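Hypothetical protein (PDB 2PBZ) probably acts as an ATP-binding, carbon-nitrogen bond-forming ligase of purine biosynthesis, a PurP-type synthetase on the route to IMP. Local coordinates at residues Val5-Ser10 and Leu14-Gly19; Ala78-Lys83 and Asn89-Lys94; Phe176-Pro179 and Leu184-Leu187; Arg296-Ala301 and Asp305-Val310. All coordinates share one frame; numbering follows the deposited sequence.

Contact 1: residues Val5-Ser10 and Leu14-Gly19; sequences VSTIAS and LQILLG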
loop_
_atom_site.group_PDB
_atom_site.type_symbol
_atom_site.label_atom_id
_atom_site.label_comp_id
_atom_site.label_asym_id
_atom_site.label_seq_id
_atom_site.Cartn_x
_atom_site.Cartn_y
_atom_site.Cartn_z
ATOM N N VAL A 5 -24.353 9.568 15.054
ATOM C CA VAL A 5 -23.179 8.687 15.122
ATOM C C VAL A 5 -22.022 9.268 15.904
ATOM O O VAL A 5 -21.442 10.276 15.509
ATOM C CB VAL A 5 -22.636 8.319 13.725
ATOM C CG1 VAL A 5 -21.517 7.282 13.870
ATOM C CG2 VAL A 5 -23.745 7.795 12.848
ATOM N N SER A 6 -21.677 8.606 17.002
ATOM C CA SER A 6 -20.598 9.043 17.879
ATOM C C SER A 6 -19.673 7.906 18.326
ATOM O O SER A 6 -20.040 6.745 18.277
ATOM C CB SER A 6 -21.197 9.726 19.107
ATOM O OG SER A 6 -22.198 8.926 19.683
ATOM N N THR A 7 -18.471 8.258 18.765
ATOM C CA THR A 7 -17.497 7.272 19.218
ATOM C C THR A 7 -16.257 7.929 19.819
ATOM O O THR A 7 -16.051 9.125 19.672
ATOM C CB THR A 7 -17.061 6.341 18.052
ATOM O OG1 THR A 7 -16.226 5.292 18.558
ATOM C CG2 THR A 7 -16.306 7.114 17.002
ATOM N N ILE A 8 -15.435 7.144 20.502
ATOM C CA ILE A 8 -14.230 7.672 21.123
ATOM C C ILE A 8 -13.177 8.055 20.080
ATOM O O ILE A 8 -13.043 7.404 19.053
ATOM C CB ILE A 8 -13.634 6.649 22.111
ATOM C CG1 ILE A 8 -14.540 6.529 23.334
ATOM C CG2 ILE A 8 -12.228 7.052 22.524
ATOM C CD1 ILE A 8 -14.092 5.475 24.322
ATOM N N ALA A 9 -12.435 9.120 20.356
ATOM C CA ALA A 9 -11.401 9.596 19.449
ATOM C C ALA A 9 -10.079 8.853 19.581
ATOM O O ALA A 9 -9.241 9.190 20.416
ATOM C CB ALA A 9 -11.173 11.064 19.661
ATOM N N SER A 10 -9.902 7.839 18.739
ATOM C CA SER A 10 -8.696 7.023 18.721
ATOM C C SER A 10 -9.008 5.775 17.924
ATOM O O SER A 10 -10.131 5.600 17.445
ATOM C CB SER A 10 -8.287 6.616 20.128
ATOM O OG SER A 10 -9.282 5.796 20.707
ATOM N N LEU A 14 -11.519 8.128 12.887
ATOM C CA LEU A 14 -11.416 8.962 11.693
ATOM C C LEU A 14 -12.158 8.298 10.563
ATOM O O LEU A 14 -12.980 8.910 9.881
ATOM C CB LEU A 14 -9.954 9.150 11.301
ATOM C CG LEU A 14 -9.129 9.906 12.345
ATOM C CD1 LEU A 14 -7.664 9.851 11.983
ATOM C CD2 LEU A 14 -9.613 11.346 12.435
ATOM N N GLN A 15 -11.844 7.025 10.371
ATOM C CA GLN A 15 -12.465 6.205 9.350
ATOM C C GLN A 15 -13.966 6.145 9.631
ATOM O O GLN A 15 -14.790 6.348 8.744
ATOM C CB GLN A 15 -11.869 4.810 9.427
ATOM C CG GLN A 15 -12.312 3.875 8.357
ATOM C CD GLN A 15 -12.037 2.431 8.722
ATOM O OE1 GLN A 15 -11.232 2.139 9.616
ATOM N NE2 GLN A 15 -12.703 1.520 8.038
ATOM N N ILE A 16 -14.304 5.870 10.883
ATOM C CA ILE A 16 -15.693 5.775 11.315
ATOM C C ILE A 16 -16.504 7.044 11.058
ATOM O O ILE A 16 -17.555 6.983 10.418
ATOM C CB ILE A 16 -15.776 5.414 12.819
ATOM C CG1 ILE A 16 -15.261 3.995 13.039
ATOM C CG2 ILE A 16 -17.217 5.550 13.315
ATOM C CD1 ILE A 16 -15.120 3.613 14.481
ATOM N N LEU A 17 -16.017 8.188 11.552
ATOM C CA LEU A 17 -16.721 9.462 11.365
ATOM C C LEU A 17 -16.805 9.906 9.905
ATOM O O LEU A 17 -17.833 10.398 9.468
ATOM C CB LEU A 17 -16.071 10.560 12.211
ATOM C CG LEU A 17 -16.079 10.366 13.736
ATOM C CD1 LEU A 17 -15.544 11.609 14.427
ATOM C CD2 LEU A 17 -17.485 10.079 14.218
ATOM N N LEU A 18 -15.732 9.728 9.146
ATOM C CA LEU A 18 -15.742 10.118 7.747
ATOM C C LEU A 18 -16.794 9.296 7.019
ATOM O O LEU A 18 -17.534 9.817 6.195
ATOM C CB LEU A 18 -14.358 9.906 7.117
ATOM C CG LEU A 18 -14.195 10.084 5.600
ATOM C CD1 LEU A 18 -14.713 11.441 5.162
ATOM C CD2 LEU A 18 -12.732 9.934 5.222
ATOM N N GLY A 19 -16.861 8.010 7.329
ATOM C CA GLY A 19 -17.834 7.144 6.687
ATOM C C GLY A 19 -19.260 7.504 7.058
ATOM O O GLY A 19 -20.173 7.356 6.258
#

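Contact 2: residues Ala78-Lys83 and Asn89-Lys94; sequences AIEKAK and NRRFLK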
loop_
_atom_site.group_PDB
_atom_site.type_symbol
_atom_site.label_atom_id
_atom_site.label_comp_id
_atom_site.label_asym_id
_atom_site.label_seq_id
_atom_site.Cartn_x
_atom_site.Cartn_y
_atom_site.Cartn_z
ATOM N N ALA A 78 -19.089 -2.363 32.199
ATOM C CA ALA A 78 -19.744 -1.097 31.941
ATOM C C ALA A 78 -20.420 -1.063 30.580
ATOM O O ALA A 78 -21.566 -0.617 30.452
ATOM C CB ALA A 78 -18.724 0.046 32.061
ATOM N N ILE A 79 -19.718 -1.566 29.572
ATOM C CA ILE A 79 -20.223 -1.578 28.196
ATOM C C ILE A 79 -21.436 -2.485 28.005
ATOM O O ILE A 79 -22.429 -2.089 27.370
ATOM C CB ILE A 79 -19.113 -2.000 27.216
ATOM C CG1 ILE A 79 -17.987 -0.950 27.252
ATOM C CG2 ILE A 79 -19.667 -2.145 25.815
ATOM C CD1 ILE A 79 -16.687 -1.437 26.697
ATOM N N GLU A 80 -21.360 -3.705 28.536
ATOM C CA GLU A 80 -22.475 -4.635 28.403
ATOM C C GLU A 80 -23.709 -4.140 29.137
ATOM O O GLU A 80 -24.829 -4.490 28.763
ATOM C CB GLU A 80 -22.083 -6.016 28.896
ATOM C CG GLU A 80 -21.354 -6.843 27.837
ATOM C CD GLU A 80 -20.630 -8.045 28.427
ATOM O OE1 GLU A 80 -21.316 -8.997 28.845
ATOM O OE2 GLU A 80 -19.379 -8.029 28.490
ATOM N N LYS A 81 -23.509 -3.316 30.162
ATOM C CA LYS A 81 -24.630 -2.772 30.918
ATOM C C LYS A 81 -24.825 -1.291 30.591
ATOM O O LYS A 81 -25.632 -0.607 31.235
ATOM C CB LYS A 81 -24.396 -2.932 32.422
ATOM C CG LYS A 81 -23.348 -2.005 32.972
ATOM C CD LYS A 81 -23.000 -2.320 34.413
ATOM C CE LYS A 81 -21.830 -1.458 34.882
ATOM N NZ LYS A 81 -21.190 -1.997 36.122
ATOM N N ALA A 82 -24.079 -0.797 29.600
ATOM C CA ALA A 82 -24.177 0.601 29.192
ATOM C C ALA A 82 -25.591 0.962 28.727
ATOM O O ALA A 82 -26.340 0.114 28.240
ATOM C CB ALA A 82 -23.164 0.906 28.084
ATOM N N LYS A 83 -25.924 2.241 28.867
ATOM C CA LYS A 83 -27.229 2.758 28.491
ATOM C C LYS A 83 -27.316 3.133 27.011
ATOM O O LYS A 83 -28.377 3.010 26.391
ATOM C CB LYS A 83 -27.550 3.984 29.356
ATOM C CG LYS A 83 -29.013 4.140 29.702
ATOM C CD LYS A 83 -29.337 5.553 30.181
ATOM C CE LYS A 83 -29.252 6.542 29.026
ATOM N NZ LYS A 83 -29.695 7.901 29.430
ATOM N N ASN A 89 -24.366 -5.927 17.809
ATOM C CA ASN A 89 -24.228 -6.735 19.017
ATOM C C ASN A 89 -23.576 -5.857 20.067
ATOM O O ASN A 89 -23.812 -4.643 20.071
ATOM C CB ASN A 89 -23.396 -7.986 18.786
ATOM C CG ASN A 89 -23.715 -9.097 19.804
ATOM O OD1 ASN A 89 -23.691 -8.876 21.014
ATOM N ND2 ASN A 89 -24.007 -10.291 19.310
ATOM N N ARG A 90 -22.765 -6.442 20.939
ATOM C CA ARG A 90 -22.123 -5.673 21.997
ATOM C C ARG A 90 -21.625 -6.660 23.019
ATOM O O ARG A 90 -20.691 -6.392 23.772
ATOM C CB ARG A 90 -23.119 -4.706 22.663
ATOM C CG ARG A 90 -22.464 -3.762 23.665
ATOM C CD ARG A 90 -23.389 -2.633 24.101
ATOM N NE ARG A 90 -24.190 -2.922 25.290
ATOM C CZ ARG A 90 -25.290 -2.249 25.610
ATOM N NH1 ARG A 90 -25.700 -1.262 24.814
ATOM N NH2 ARG A 90 -25.982 -2.560 26.709
ATOM N N ARG A 91 -22.272 -7.817 23.048
ATOM C CA ARG A 91 -21.865 -8.857 23.966
ATOM C C ARG A 91 -20.690 -9.572 23.321
ATOM O O ARG A 91 -19.914 -10.255 23.995
ATOM C CB ARG A 91 -23.023 -9.818 24.232
ATOM C CG ARG A 91 -23.870 -9.429 25.459
ATOM C CD ARG A 91 -25.184 -8.793 25.072
ATOM N NE ARG A 91 -25.905 -9.634 24.127
ATOM C CZ ARG A 91 -26.927 -9.211 23.392
ATOM N NH1 ARG A 91 -27.358 -7.952 23.503
ATOM N NH2 ARG A 91 -27.491 -10.031 22.516
ATOM N N PHE A 92 -20.565 -9.381 22.010
ATOM C CA PHE A 92 -19.497 -9.969 21.210
ATOM C C PHE A 92 -18.134 -9.343 21.502
ATOM O O PHE A 92 -17.125 -10.030 21.553
ATOM C CB PHE A 92 -19.856 -9.806 19.728
ATOM C CG PHE A 92 -18.804 -10.307 18.772
ATOM C CD1 PHE A 92 -18.163 -11.530 18.979
ATOM C CD2 PHE A 92 -18.501 -9.582 17.620
ATOM C CE1 PHE A 92 -17.234 -12.022 18.042
ATOM C CE2 PHE A 92 -17.580 -10.064 16.686
ATOM C CZ PHE A 92 -16.945 -11.285 16.896
ATOM N N LEU A 93 -18.121 -8.035 21.705
ATOM C CA LEU A 93 -16.895 -7.312 21.975
ATOM C C LEU A 93 -15.927 -7.975 22.953
ATOM O O LEU A 93 -14.717 -7.774 22.853
ATOM C CB LEU A 93 -17.230 -5.910 22.481
ATOM C CG LEU A 93 -18.104 -5.060 21.555
ATOM C CD1 LEU A 93 -18.691 -3.899 22.336
ATOM C CD2 LEU A 93 -17.283 -4.584 20.366
ATOM N N LYS A 94 -16.436 -8.774 23.889
ATOM C CA LYS A 94 -15.564 -9.407 24.884
ATOM C C LYS A 94 -14.870 -10.677 24.396
ATOM O O LYS A 94 -13.904 -11.136 24.998
ATOM C CB LYS A 94 -16.359 -9.720 26.156
ATOM C CG LYS A 94 -17.539 -10.656 25.927
ATOM C CD LYS A 94 -18.130 -11.168 27.238
ATOM C CE LYS A 94 -19.302 -12.097 26.982
ATOM N NZ LYS A 94 -20.443 -11.412 26.320
#

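Contact 3: residues Phe176-Pro179 and Leu184-Leu187; sequences FYSP and LELL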
loop_
_atom_site.group_PDB
_atom_site.type_symbol
_atom_site.label_atom_id
_atom_site.label_comp_id
_atom_site.label_asym_id
_atom_site.label_seq_id
_atom_site.Cartn_x
_atom_site.Cartn_y
_atom_site.Cartn_z
ATOM N N PHE A 176 -17.387 -8.303 7.227
ATOM C CA PHE A 176 -18.541 -7.532 7.645
ATOM C C PHE A 176 -19.764 -8.369 7.363
ATOM O O PHE A 176 -20.174 -8.485 6.216
ATOM C CB PHE A 176 -18.642 -6.213 6.877
ATOM C CG PHE A 176 -19.724 -5.298 7.386
ATOM C CD1 PHE A 176 -19.422 -4.274 8.286
ATOM C CD2 PHE A 176 -21.046 -5.457 6.974
ATOM C CE1 PHE A 176 -20.416 -3.420 8.766
ATOM C CE2 PHE A 176 -22.058 -4.608 7.445
ATOM C CZ PHE A 176 -21.739 -3.587 8.344
ATOM N N TYR A 177 -20.335 -8.985 8.391
ATOM C CA TYR A 177 -21.538 -9.756 8.149
ATOM C C TYR A 177 -22.692 -8.779 8.272
ATOM O O TYR A 177 -22.798 -8.084 9.265
ATOM C CB TYR A 177 -21.719 -10.875 9.166
ATOM C CG TYR A 177 -23.047 -11.547 8.951
ATOM C CD1 TYR A 177 -23.297 -12.255 7.778
ATOM C CD2 TYR A 177 -24.099 -11.360 9.851
ATOM C CE1 TYR A 177 -24.558 -12.752 7.496
ATOM C CE2 TYR A 177 -25.371 -11.856 9.575
ATOM C CZ TYR A 177 -25.591 -12.549 8.393
ATOM O OH TYR A 177 -26.835 -13.029 8.103
ATOM N N SER A 178 -23.567 -8.714 7.282
ATOM C CA SER A 178 -24.654 -7.763 7.373
ATOM C C SER A 178 -26.010 -8.411 7.476
ATOM O O SER A 178 -26.365 -9.245 6.646
ATOM C CB SER A 178 -24.643 -6.838 6.167
ATOM O OG SER A 178 -25.107 -7.514 5.030
ATOM N N PRO A 179 -26.782 -8.060 8.518
ATOM C CA PRO A 179 -28.119 -8.643 8.673
ATOM C C PRO A 179 -29.029 -8.053 7.614
ATOM O O PRO A 179 -29.786 -8.756 6.965
ATOM C CB PRO A 179 -28.514 -8.228 10.080
ATOM C CG PRO A 179 -27.203 -8.229 10.797
ATOM C CD PRO A 179 -26.296 -7.531 9.804
ATOM N N LEU A 184 -22.089 -12.300 4.133
ATOM C CA LEU A 184 -20.769 -12.102 4.702
ATOM C C LEU A 184 -19.906 -11.447 3.636
ATOM O O LEU A 184 -19.784 -11.970 2.530
ATOM C CB LEU A 184 -20.143 -13.437 5.096
ATOM C CG LEU A 184 -18.663 -13.358 5.484
ATOM C CD1 LEU A 184 -18.540 -12.450 6.691
ATOM C CD2 LEU A 184 -18.103 -14.741 5.769
ATOM N N GLU A 185 -19.309 -10.306 3.974
ATOM C CA GLU A 185 -18.456 -9.577 3.040
ATOM C C GLU A 185 -16.989 -9.600 3.470
ATOM O O GLU A 185 -16.667 -9.234 4.593
ATOM C CB GLU A 185 -18.939 -8.123 2.922
ATOM C CG GLU A 185 -20.191 -7.913 2.081
ATOM C CD GLU A 185 -20.854 -6.568 2.346
ATOM O OE1 GLU A 185 -20.138 -5.633 2.723
ATOM O OE2 GLU A 185 -22.083 -6.433 2.171
ATOM N N LEU A 186 -16.120 -10.056 2.570
ATOM C CA LEU A 186 -14.670 -10.110 2.798
ATOM C C LEU A 186 -14.222 -8.784 2.180
ATOM O O LEU A 186 -14.143 -8.655 0.960
ATOM C CB LEU A 186 -14.069 -11.313 2.050
ATOM C CG LEU A 186 -12.587 -11.734 2.050
ATOM C CD1 LEU A 186 -11.768 -10.814 2.909
ATOM C CD2 LEU A 186 -12.469 -13.179 2.520
ATOM N N LEU A 187 -13.941 -7.801 3.029
ATOM C CA LEU A 187 -13.596 -6.470 2.561
ATOM C C LEU A 187 -12.151 -6.003 2.541
ATOM O O LEU A 187 -11.870 -4.894 2.132
ATOM C CB LEU A 187 -14.452 -5.449 3.317
ATOM C CG LEU A 187 -15.950 -5.677 3.073
ATOM C CD1 LEU A 187 -16.756 -4.753 3.925
ATOM C CD2 LEU A 187 -16.282 -5.450 1.613
#

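Contact 4: residues Arg296-Ala301 and Asp305-Val310; sequences RELRLA and DRLEEV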
loop_
_atom_site.group_PDB
_atom_site.type_symbol
_atom_site.label_atom_id
_atom_site.label_comp_id
_atom_site.label_asym_id
_atom_site.label_seq_id
_atom_site.Cartn_x
_atom_site.Cartn_y
_atom_site.Cartn_z
ATOM N N ARG A 296 -23.243 2.630 6.218
ATOM C CA ARG A 296 -24.220 2.316 5.183
ATOM C C ARG A 296 -25.187 1.266 5.697
ATOM O O ARG A 296 -26.347 1.218 5.281
ATOM C CB ARG A 296 -23.554 1.812 3.907
ATOM C CG ARG A 296 -24.583 1.355 2.889
ATOM C CD ARG A 296 -24.070 1.450 1.489
ATOM N NE ARG A 296 -23.587 2.792 1.200
ATOM C CZ ARG A 296 -23.149 3.190 0.010
ATOM N NH1 ARG A 296 -23.140 2.344 -1.014
ATOM N NH2 ARG A 296 -22.700 4.425 -0.153
ATOM N N GLU A 297 -24.697 0.436 6.612
ATOM C CA GLU A 297 -25.507 -0.608 7.205
ATOM C C GLU A 297 -26.578 0.086 8.030
ATOM O O GLU A 297 -27.737 -0.312 8.044
ATOM C CB GLU A 297 -24.654 -1.494 8.113
ATOM C CG GLU A 297 -25.406 -2.690 8.660
ATOM C CD GLU A 297 -25.620 -3.756 7.616
ATOM O OE1 GLU A 297 -25.923 -3.417 6.447
ATOM O OE2 GLU A 297 -25.491 -4.934 7.972
ATOM N N LEU A 298 -26.162 1.139 8.712
ATOM C CA LEU A 298 -27.046 1.919 9.544
ATOM C C LEU A 298 -28.107 2.587 8.678
ATOM O O LEU A 298 -29.302 2.459 8.934
ATOM C CB LEU A 298 -26.226 2.962 10.284
ATOM C CG LEU A 298 -26.687 3.416 11.664
ATOM C CD1 LEU A 298 -26.994 2.206 12.540
ATOM C CD2 LEU A 298 -25.599 4.280 12.288
ATOM N N ARG A 299 -27.677 3.283 7.635
ATOM C CA ARG A 299 -28.615 3.976 6.756
ATOM C C ARG A 299 -29.602 3.017 6.099
ATOM O O ARG A 299 -30.768 3.352 5.907
ATOM C CB ARG A 299 -27.866 4.735 5.670
ATOM C CG ARG A 299 -28.700 5.808 5.006
ATOM C CD ARG A 299 -28.087 6.207 3.687
ATOM N NE ARG A 299 -27.989 5.036 2.823
ATOM C CZ ARG A 299 -28.485 4.965 1.588
ATOM N NH1 ARG A 299 -29.115 6.007 1.059
ATOM N NH2 ARG A 299 -28.370 3.835 0.892
ATOM N N LEU A 300 -29.131 1.828 5.733
ATOM C CA LEU A 300 -30.005 0.855 5.110
ATOM C C LEU A 300 -31.067 0.419 6.097
ATOM O O LEU A 300 -32.221 0.253 5.737
ATOM C CB LEU A 300 -29.217 -0.366 4.647
ATOM C CG LEU A 300 -28.393 -0.178 3.387
ATOM C CD1 LEU A 300 -27.727 -1.491 3.035
ATOM C CD2 LEU A 300 -29.296 0.296 2.250
ATOM N N ALA A 301 -30.666 0.227 7.346
ATOM C CA ALA A 301 -31.603 -0.175 8.374
ATOM C C ALA A 301 -32.654 0.924 8.598
ATOM O O ALA A 301 -33.840 0.640 8.742
ATOM C CB ALA A 301 -30.853 -0.477 9.664
ATOM N N ASP A 305 -36.832 0.555 8.477
ATOM C CA ASP A 305 -37.367 0.368 9.812
ATOM C C ASP A 305 -36.735 -0.831 10.513
ATOM O O ASP A 305 -37.216 -1.259 11.568
ATOM C CB ASP A 305 -38.892 0.199 9.743
ATOM C CG ASP A 305 -39.584 0.519 11.064
ATOM O OD1 ASP A 305 -40.807 0.285 11.168
ATOM O OD2 ASP A 305 -38.912 1.011 11.995
ATOM N N ARG A 306 -35.673 -1.388 9.932
ATOM C CA ARG A 306 -34.987 -2.510 10.573
ATOM C C ARG A 306 -34.360 -1.808 11.772
ATOM O O ARG A 306 -35.037 -1.528 12.754
ATOM C CB ARG A 306 -33.890 -3.077 9.672
ATOM C CG ARG A 306 -34.047 -4.540 9.299
ATOM C CD ARG A 306 -34.994 -4.741 8.113
ATOM N NE ARG A 306 -34.312 -5.256 6.924
ATOM C CZ ARG A 306 -33.611 -6.390 6.876
ATOM N NH1 ARG A 306 -33.485 -7.156 7.959
ATOM N NH2 ARG A 306 -33.025 -6.756 5.742
ATOM N N LEU A 307 -33.075 -1.498 11.679
ATOM C CA LEU A 307 -32.366 -0.776 12.735
ATOM C C LEU A 307 -32.379 -1.426 14.114
ATOM O O LEU A 307 -31.689 -0.976 15.032
ATOM C CB LEU A 307 -32.905 0.662 12.829
ATOM C CG LEU A 307 -32.067 1.747 13.532
ATOM C CD1 LEU A 307 -32.388 1.798 15.007
ATOM C CD2 LEU A 307 -30.568 1.491 13.303
ATOM N N GLU A 308 -33.160 -2.482 14.282
ATOM C CA GLU A 308 -33.175 -3.145 15.583
ATOM C C GLU A 308 -32.249 -4.331 15.424
ATOM O O GLU A 308 -31.593 -4.765 16.370
ATOM C CB GLU A 308 -34.577 -3.643 15.948
ATOM C CG GLU A 308 -34.728 -4.002 17.431
ATOM C CD GLU A 308 -33.679 -5.007 17.923
ATOM O OE1 GLU A 308 -33.748 -6.203 17.526
ATOM O OE2 GLU A 308 -32.779 -4.596 18.706
ATOM N N GLU A 309 -32.195 -4.826 14.192
ATOM C CA GLU A 309 -31.368 -5.969 13.844
ATOM C C GLU A 309 -29.867 -5.663 13.851
ATOM O O GLU A 309 -29.051 -6.589 13.837
ATOM C CB GLU A 309 -31.750 -6.489 12.456
ATOM C CG GLU A 309 -33.224 -6.823 12.267
ATOM C CD GLU A 309 -33.506 -7.409 10.892
ATOM O OE1 GLU A 309 -34.567 -7.092 10.321
ATOM O OE2 GLU A 309 -32.667 -8.191 10.383
ATOM N N VAL A 310 -29.499 -4.376 13.864
ATOM C CA VAL A 310 -28.084 -4.007 13.857
ATOM C C VAL A 310 -27.584 -3.252 15.080
ATOM O O VAL A 310 -26.420 -2.849 15.110
ATOM C CB VAL A 310 -27.703 -3.155 12.603
ATOM C CG1 VAL A 310 -28.089 -3.889 11.322
ATOM C CG2 VAL A 310 -28.360 -1.792 12.670
#

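Contact 1: residues Val5-Ser10 and Leu14-Gly19
The first beta-alpha-beta unit of a Rossmann-like N-terminal region brings Val5 and Thr7 of strand 5-8 against Ile16 and Leu17 of helix 13-22, with strand 27-31 completing the unit. Strand 5-8 and the helical segment 14-19 run almost antiparallel, at 171°, and their axes come within 9.0 Å, as expected in a beta-alpha-beta crossover: the chain leaves the strand, turns through a short loop and comes back along the sheet as a helix. Val5 and Thr7 point toward the helix, whereas Ser6, lying between them, points away.

Thr7 is the centre of the contact. Its hydroxyl stands opposite the backbone N (chi1 -173°), which leaves CG2 wedged between N and the carbonyl carbon and facing the helix. The methyl meets two helix side chains: CG2 of Thr7 is 4.1 Å from CG2 of Ile16 and 4.2 Å from CD2 of Leu17. The first approach is methyl to methyl. In Leu17 the side chain leaves its backbone at an angle to the strand and only CD2 swings in, also resting 4.2 Å from the carbonyl O of Val5. Thr7 OG1 is taken up on another side, by a hydrogen bond to Val65 O. A second subunit reaches the helix nearby, where Leu14 packs on Leu224 of that subunit.

No hydrogen bond joins the two segments. The hydroxyl of Thr7 is satisfied by Val65 O while its methyl packs on the helix, and strand and helix are held together by apolar packing in a buried setting.

Contact 2: residues Ala78-Lys83 and Asn89-Lys94
Arg90 NH2 donates a hydrogen bond to Glu80 O over 3.0 Å, nearly straight at 167°. The acceptor lies at the edge of the guanidinium, in its plane, while the nitrogen sits above the carbonyl plane of Glu80 and not on a lone pair. Ala82 O is 3.1 Å from the same NH2, and Ile79 O lies over one face of the group, where it is not hydrogen-bonded to it. The arginine thus meets three carbonyls where helix 76-80 ends and the chain leaves helical geometry at Lys81; Phe86 adds a cation-pi contact.

Further out, Glu80 OE1 and Lys94 NZ form a long salt bridge of 3.6 Å. A bend at the last torsion of Lys94 (chi4 -64°) accompanies a closer bond within its own segment, from NZ to Arg91 O at 2.7 Å. The start of that segment is shaped by an Asx turn, in which Asn89 OD1 accepts from Arg91 N at 2.7 Å and also from Arg90 N.

Apart from the polar groups, Ile79 CG2 packs on Arg90 CG at 3.9 Å and on Leu93 CD1 at 4.0 Å. A cation placed among the carbonyls of a helix C-terminus would be expected to offset their partial negative charge, and the aliphatic stem of the same arginine supplies packing.

Contact 3: residues Phe176-Pro179 and Leu184-Leu187
Phe176 and Glu185 face each other in the beta hairpin of strands 170-178 and 183-194, neighbours within the antiparallel sheet of the ATP-grasp-like part of the chain. They form an antiparallel hydrogen-bonded pair: Phe176 N donates to Glu185 O over 2.9 Å, and Glu185 N returns the bond to Phe176 O over 3.0 Å. One residue nearer the turn, Tyr177 and Leu184 make the adjoining non-hydrogen-bonded pair, on the other face of the sheet, with CA atoms 4.2 Å apart.

Phe176 has most surface buried by its partner strand. With CG anti to the backbone N (chi1 -173°) the ring leads away from that strand, and the closest side-chain contact is made by CB, 3.8 Å from CD1 of Leu187. Glu185, on the same face, passes its CB close to the carbonyl O of Phe176, 3.5 Å away, and then runs outward as an extended chain. Its carboxylate is held by two arginines outside the segments, OE2 by Arg183 and OE1 by Arg293 of helix 290-302. One charged group is thereby shared between the hairpin and the helix lying over this face, a helix that also touches Phe176 and Leu187.

The branch of Leu184 turns back toward the partner strand, CD1 coming 4.3 Å from the backbone N of Tyr177. On the Tyr177-Leu184 face the tyrosine ring lies alongside the neighbouring strand, and its OH has a weak hydrogen bond to Arg239. The ring presents an edge to the main chain: CD1 of Tyr177 stands 3.8 Å from the backbone N of Leu184, and 4.3 Å from its CB.

Contact 4: residues Arg296-Ala301 and Asp305-Val310
Ala301 O, close to the C-terminal end of helix 290-302, is approached by two backbone nitrogens of the segment that folds back on it. Arg306 N makes a weak and bent hydrogen bond to this oxygen at 3.0 Å, with an angle of 126°, and because the position of that nitrogen is less sure the bond is doubtful. Asp305 N is as near but poorly directed. The structural element is a helix C-terminus followed by a reversal: the chain leaves the helix, turns, and lays residues 305-310 back along the last turns without regular secondary structure.

Apolar packing gives a firmer account of the contact. Ala301 has the largest buried area, its methyl CB filling the inside of the reversal beside Leu307, 3.2 Å from the backbone N of that residue and 3.9 Å from its CB. Leu307 then reaches past the alanine, its CD2 resting 3.7 Å from CD1 of Leu298 one turn back on the helix. Val310, farther along, points at the helix with both methyls. With CG1 opposite the carbonyl carbon (chi1 -55°), CG2 falls between that carbon and the backbone N, meeting CB of Ala301 at 4.1 Å and CD1 of Leu298 at 4.2 Å.

Beyond the two segments, Val310 is backbone hydrogen-bonded with Gly88 and Leu298 touches Phe25, so this late part of the chain is packed against the N-terminal part. The second methyl of Val310 finds a different neighbour, the aliphatic stem of a charged residue: CG1 lies 4.0 Å from CG of Glu297, whose chain bends just beyond that carbon (chi2 74°).

Helix 290-302 ties together contacts 1, 3 and 4. In contact 4 it carries Leu298, whose CD2 lies 4.0 Å from CG2 of Val5 in contact 1, so the Rossmann-like and ATP-grasp-like parts meet there through packing. The same helix lies against contact 3, where Glu297 packs against Phe176, Ser178 and Pro179, and the centres of contacts 3 and 4 are 14 Å apart. Contact 2 stands apart, its nearest atoms about 5 Å from contact 4 and about 8 Å from contacts 1 and 3. None forms the nucleotide pocket: the Leu93 side chain is about 13 Å from a bound ATP, and that of Leu187 about 12 Å from that of ATP-binding Tyr172.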